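Local coordinates for protein translation initiation factor eIF2B subunit beta (Schizosaccharomyces pombe, PDB 5B04) that forms part of the eIF2B complex, which catalyses exchange of GDP for GTP on the gamma subunit of translation initiation factor eIF2, at residues L330-M343 and A354-P366. Sequence-based numbering, arbitrary orientation.
Sequences LESIIQLSSPDKIM and AEILNPYYDYIPP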
loop_
_atom_site.group_PDB
_atom_site.type_symbol
_atom_site.label_atom_id
_atom_site.label_comp_id
_atom_site.label_asym_id
_atom_site.label_seq_id
_atom_site.Cartn_x
_atom_site.Cartn_y
_atom_site.Cartn_z
ATOM N N LEU C 330 28.866 7.074 2.697
ATOM C CA LEU C 330 27.830 8.099 2.767
ATOM C C LEU C 330 28.245 9.257 3.671
ATOM O O LEU C 330 27.719 10.362 3.556
ATOM C CB LEU C 330 26.514 7.494 3.261
ATOM C CG LEU C 330 25.816 6.513 2.317
ATOM C CD1 LEU C 330 24.567 5.942 2.969
ATOM C CD2 LEU C 330 25.472 7.189 0.999
ATOM N N GLU C 331 29.196 8.995 4.564
ATOM C CA GLU C 331 29.688 10.011 5.491
ATOM C C GLU C 331 30.357 11.178 4.767
ATOM O O GLU C 331 30.439 12.284 5.300
ATOM C CB GLU C 331 30.668 9.389 6.488
ATOM C CG GLU C 331 30.011 8.536 7.560
ATOM C CD GLU C 331 29.341 9.368 8.636
ATOM O OE1 GLU C 331 29.965 10.344 9.104
ATOM O OE2 GLU C 331 28.193 9.049 9.011
ATOM N N SER C 332 30.834 10.924 3.552
ATOM C CA SER C 332 31.491 11.952 2.753
ATOM C C SER C 332 30.506 12.637 1.812
ATOM O O SER C 332 30.781 13.714 1.284
ATOM C CB SER C 332 32.644 11.346 1.951
ATOM O OG SER C 332 32.175 10.343 1.065
ATOM N N ILE C 333 29.356 12.004 1.612
ATOM C CA ILE C 333 28.350 12.503 0.683
ATOM C C ILE C 333 27.404 13.496 1.353
ATOM O O ILE C 333 27.100 14.551 0.794
ATOM C CB ILE C 333 27.543 11.339 0.081
ATOM C CG1 ILE C 333 28.398 10.595 -0.946
ATOM C CG2 ILE C 333 26.265 11.842 -0.565
ATOM C CD1 ILE C 333 27.859 9.242 -1.321
ATOM N N ILE C 334 26.944 13.161 2.553
ATOM C CA ILE C 334 26.070 14.053 3.304
ATOM C C ILE C 334 26.847 15.271 3.800
ATOM O O ILE C 334 27.862 15.138 4.483
ATOM C CB ILE C 334 25.411 13.341 4.509
ATOM C CG1 ILE C 334 24.232 12.477 4.051
ATOM C CG2 ILE C 334 24.919 14.354 5.531
ATOM C CD1 ILE C 334 24.622 11.149 3.443
ATOM N N GLN C 335 26.370 16.456 3.438
ATOM C CA GLN C 335 26.972 17.695 3.906
ATOM C C GLN C 335 26.183 18.252 5.083
ATOM O O GLN C 335 24.977 18.033 5.190
ATOM C CB GLN C 335 27.040 18.727 2.779
ATOM C CG GLN C 335 27.910 18.309 1.608
ATOM C CD GLN C 335 29.330 17.990 2.027
ATOM O OE1 GLN C 335 29.866 16.934 1.692
ATOM N NE2 GLN C 335 29.949 18.905 2.765
ATOM N N LEU C 336 26.868 18.967 5.967
ATOM C CA LEU C 336 26.216 19.579 7.118
ATOM C C LEU C 336 26.331 21.096 7.062
ATOM O O LEU C 336 27.430 21.640 6.960
ATOM C CB LEU C 336 26.811 19.056 8.428
ATOM C CG LEU C 336 26.318 17.710 8.969
ATOM C CD1 LEU C 336 26.775 16.547 8.101
ATOM C CD2 LEU C 336 26.769 17.516 10.410
ATOM N N SER C 337 25.191 21.774 7.120
ATOM C CA SER C 337 25.176 23.229 7.169
ATOM C C SER C 337 25.312 23.701 8.611
ATOM O O SER C 337 25.715 22.935 9.487
ATOM C CB SER C 337 23.894 23.783 6.546
ATOM O OG SER C 337 23.880 25.200 6.586
ATOM N N SER C 338 24.965 24.958 8.853
ATOM C CA SER C 338 25.091 25.543 10.181
ATOM C C SER C 338 24.004 25.052 11.132
ATOM O O SER C 338 22.878 24.790 10.711
ATOM C CB SER C 338 25.051 27.070 10.090
ATOM O OG SER C 338 25.211 27.664 11.367
ATOM N N PRO C 339 24.344 24.926 12.427
ATOM C CA PRO C 339 23.368 24.655 13.487
ATOM C C PRO C 339 22.315 25.755 13.559
ATOM O O PRO C 339 21.234 25.554 14.111
ATOM C CB PRO C 339 24.226 24.639 14.756
ATOM C CG PRO C 339 25.587 24.282 14.284
ATOM C CD PRO C 339 25.722 24.937 12.945
ATOM N N ASP C 340 22.661 26.911 12.998
ATOM C CA ASP C 340 21.805 28.091 12.959
ATOM C C ASP C 340 20.381 27.796 12.494
ATOM O O ASP C 340 19.420 28.340 13.035
ATOM C CB ASP C 340 22.438 29.142 12.042
ATOM C CG ASP C 340 21.641 30.424 11.985
ATOM O OD1 ASP C 340 21.173 30.882 13.048
ATOM O OD2 ASP C 340 21.482 30.975 10.874
ATOM N N LYS C 341 20.252 26.925 11.498
ATOM C CA LYS C 341 18.958 26.632 10.890
ATOM C C LYS C 341 18.033 25.843 11.816
ATOM O O LYS C 341 16.812 25.869 11.655
ATOM C CB LYS C 341 19.156 25.863 9.582
ATOM C CG LYS C 341 20.016 26.592 8.560
ATOM C CD LYS C 341 19.262 27.755 7.936
ATOM C CE LYS C 341 20.182 28.627 7.098
ATOM N NZ LYS C 341 21.188 29.336 7.939
ATOM N N ILE C 342 18.617 25.145 12.784
ATOM C CA ILE C 342 17.846 24.300 13.690
ATOM C C ILE C 342 17.704 24.927 15.074
ATOM O O ILE C 342 16.594 25.141 15.559
ATOM C CB ILE C 342 18.488 22.909 13.833
ATOM C CG1 ILE C 342 18.420 22.154 12.506
ATOM C CG2 ILE C 342 17.800 22.116 14.925
ATOM C CD1 ILE C 342 18.900 20.723 12.595
ATOM N N MET C 343 18.839 25.212 15.705
ATOM C CA MET C 343 18.850 25.828 17.025
ATOM C C MET C 343 19.316 27.277 16.931
ATOM O O MET C 343 20.280 27.583 16.229
ATOM C CB MET C 343 19.752 25.041 17.979
ATOM C CG MET C 343 19.905 25.666 19.358
ATOM S SD MET C 343 18.386 25.625 20.329
ATOM C CE MET C 343 18.223 23.867 20.621
ATOM N N ALA C 354 25.216 20.980 24.130
ATOM C CA ALA C 354 24.619 20.010 23.220
ATOM C C ALA C 354 25.252 20.042 21.834
ATOM O O ALA C 354 25.752 21.073 21.383
ATOM C CB ALA C 354 23.120 20.245 23.114
ATOM N N GLU C 355 25.221 18.894 21.166
ATOM C CA GLU C 355 25.691 18.775 19.795
ATOM C C GLU C 355 24.531 19.002 18.833
ATOM O O GLU C 355 23.579 18.223 18.810
ATOM C CB GLU C 355 26.320 17.399 19.566
ATOM C CG GLU C 355 26.788 17.137 18.147
ATOM C CD GLU C 355 27.540 15.825 18.023
ATOM O OE1 GLU C 355 28.770 15.824 18.238
ATOM O OE2 GLU C 355 26.903 14.795 17.718
ATOM N N ILE C 356 24.602 20.074 18.052
ATOM C CA ILE C 356 23.529 20.389 17.113
ATOM C C ILE C 356 23.973 20.110 15.682
ATOM O O ILE C 356 24.980 20.642 15.217
ATOM C CB ILE C 356 23.067 21.856 17.229
ATOM C CG1 ILE C 356 22.383 22.107 18.578
ATOM C CG2 ILE C 356 22.095 22.189 16.115
ATOM C CD1 ILE C 356 23.325 22.465 19.709
ATOM N N LEU C 357 23.210 19.270 14.987
ATOM C CA LEU C 357 23.593 18.806 13.659
ATOM C C LEU C 357 22.525 19.103 12.611
ATOM O O LEU C 357 21.378 18.681 12.743
ATOM C CB LEU C 357 23.878 17.304 13.695
ATOM C CG LEU C 357 24.894 16.855 14.747
ATOM C CD1 LEU C 357 24.974 15.338 14.806
ATOM C CD2 LEU C 357 26.259 17.458 14.458
ATOM N N ASN C 358 22.916 19.827 11.567
ATOM C CA ASN C 358 22.004 20.156 10.477
ATOM C C ASN C 358 22.528 19.694 9.122
ATOM O O ASN C 358 23.173 20.460 8.405
ATOM C CB ASN C 358 21.740 21.663 10.439
ATOM C CG ASN C 358 20.856 22.072 9.273
ATOM O OD1 ASN C 358 19.975 21.322 8.852
ATOM N ND2 ASN C 358 21.099 23.264 8.739
ATOM N N PRO C 359 22.262 18.430 8.767
ATOM C CA PRO C 359 22.580 17.962 7.416
ATOM C C PRO C 359 21.528 18.441 6.424
ATOM O O PRO C 359 20.344 18.440 6.761
ATOM C CB PRO C 359 22.558 16.439 7.560
ATOM C CG PRO C 359 21.592 16.192 8.667
ATOM C CD PRO C 359 21.732 17.351 9.620
ATOM N N TYR C 360 21.940 18.859 5.231
ATOM C CA TYR C 360 20.967 19.304 4.240
ATOM C C TYR C 360 20.888 18.350 3.053
ATOM O O TYR C 360 20.241 18.647 2.049
ATOM C CB TYR C 360 21.274 20.734 3.768
ATOM C CG TYR C 360 22.633 20.964 3.141
ATOM C CD1 TYR C 360 22.830 20.786 1.777
ATOM C CD2 TYR C 360 23.708 21.401 3.905
ATOM C CE1 TYR C 360 24.064 21.014 1.197
ATOM C CE2 TYR C 360 24.947 21.631 3.333
ATOM C CZ TYR C 360 25.119 21.436 1.979
ATOM O OH TYR C 360 26.349 21.662 1.404
ATOM N N TYR C 361 21.534 17.196 3.185
ATOM C CA TYR C 361 21.410 16.127 2.201
ATOM C C TYR C 361 20.941 14.831 2.856
ATOM O O TYR C 361 21.375 14.485 3.955
ATOM C CB TYR C 361 22.739 15.887 1.479
ATOM C CG TYR C 361 23.112 16.954 0.474
ATOM C CD1 TYR C 361 22.138 17.722 -0.151
ATOM C CD2 TYR C 361 24.440 17.186 0.144
ATOM C CE1 TYR C 361 22.477 18.696 -1.070
ATOM C CE2 TYR C 361 24.789 18.155 -0.774
ATOM C CZ TYR C 361 23.804 18.907 -1.379
ATOM O OH TYR C 361 24.151 19.876 -2.292
ATOM N N ASP C 362 20.045 14.124 2.176
ATOM C CA ASP C 362 19.605 12.808 2.616
ATOM C C ASP C 362 19.969 11.789 1.544
ATOM O O ASP C 362 20.204 12.156 0.393
ATOM C CB ASP C 362 18.098 12.796 2.886
ATOM C CG ASP C 362 17.718 11.898 4.048
ATOM O OD1 ASP C 362 18.483 10.960 4.355
ATOM O OD2 ASP C 362 16.651 12.133 4.657
ATOM N N TYR C 363 20.025 10.514 1.912
ATOM C CA TYR C 363 20.336 9.479 0.933
ATOM C C TYR C 363 19.221 8.449 0.806
ATOM O O TYR C 363 18.742 7.907 1.801
ATOM C CB TYR C 363 21.647 8.773 1.282
ATOM C CG TYR C 363 21.954 7.613 0.361
ATOM C CD1 TYR C 363 22.480 7.828 -0.906
ATOM C CD2 TYR C 363 21.708 6.303 0.752
ATOM C CE1 TYR C 363 22.758 6.773 -1.755
ATOM C CE2 TYR C 363 21.982 5.241 -0.089
ATOM C CZ TYR C 363 22.507 5.482 -1.341
ATOM O OH TYR C 363 22.781 4.428 -2.181
ATOM N N ILE C 364 18.821 8.180 -0.431
ATOM C CA ILE C 364 17.836 7.148 -0.719
ATOM C C ILE C 364 18.479 6.005 -1.491
ATOM O O ILE C 364 18.978 6.209 -2.598
ATOM C CB ILE C 364 16.654 7.696 -1.541
ATOM C CG1 ILE C 364 16.148 9.015 -0.955
ATOM C CG2 ILE C 364 15.536 6.665 -1.620
ATOM C CD1 ILE C 364 15.618 8.895 0.447
ATOM N N PRO C 365 18.479 4.798 -0.907
ATOM C CA PRO C 365 18.953 3.618 -1.636
ATOM C C PRO C 365 18.111 3.384 -2.888
ATOM O O PRO C 365 16.907 3.634 -2.860
ATOM C CB PRO C 365 18.782 2.480 -0.622
ATOM C CG PRO C 365 17.785 2.989 0.368
ATOM C CD PRO C 365 18.021 4.464 0.451
ATOM N N PRO C 366 18.740 2.913 -3.976
ATOM C CA PRO C 366 18.094 2.803 -5.291
ATOM C C PRO C 366 16.866 1.894 -5.312
ATOM O O PRO C 366 16.063 1.981 -6.241
ATOM C CB PRO C 366 19.203 2.223 -6.177
ATOM C CG PRO C 366 20.135 1.547 -5.232
ATOM C CD PRO C 366 20.116 2.389 -3.996
#
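L336 and P359 face each other as an antiparallel non-hydrogen-bonded pair, flanked by backbone bonds from Y360 N to Q335 O (3.1 Å) and from S337 N to N358 O (2.7 Å). Proline suits its position because the pair with L336 asks no bond of its nitrogen, and its CB meets I334 CG2. N358 adds a side-chain link: with CG anti to the backbone N (chi1 177°), its ND2 reaches S338 O at 3.1 Å, near the amide plane, and also bonds N243 OD1, while I342 CD1 packs on its CB. A leucine in its place would probably leave S338 O and N243 without this shared donor. The pairing adds 336-337 as a short, weakly bonded strand at the edge, within this chain, of the antiparallel sheet in which 354-364 also pairs with 293-296; at A354-I356 the sheet continues into a neighbouring delta subunit. The branched I356 fits CG2 against P339 CB (3.5 Å) and CG1 against M343 CB. The Y360 ring lies beside Q335 CB and presents its edge to S337 N, and its hydroxyl bonds Y293 OH of the epsilon subunit. L330 sets CD2 over the centre of the Y363 ring, a CH-pi contact 3.6 Å from the centroid.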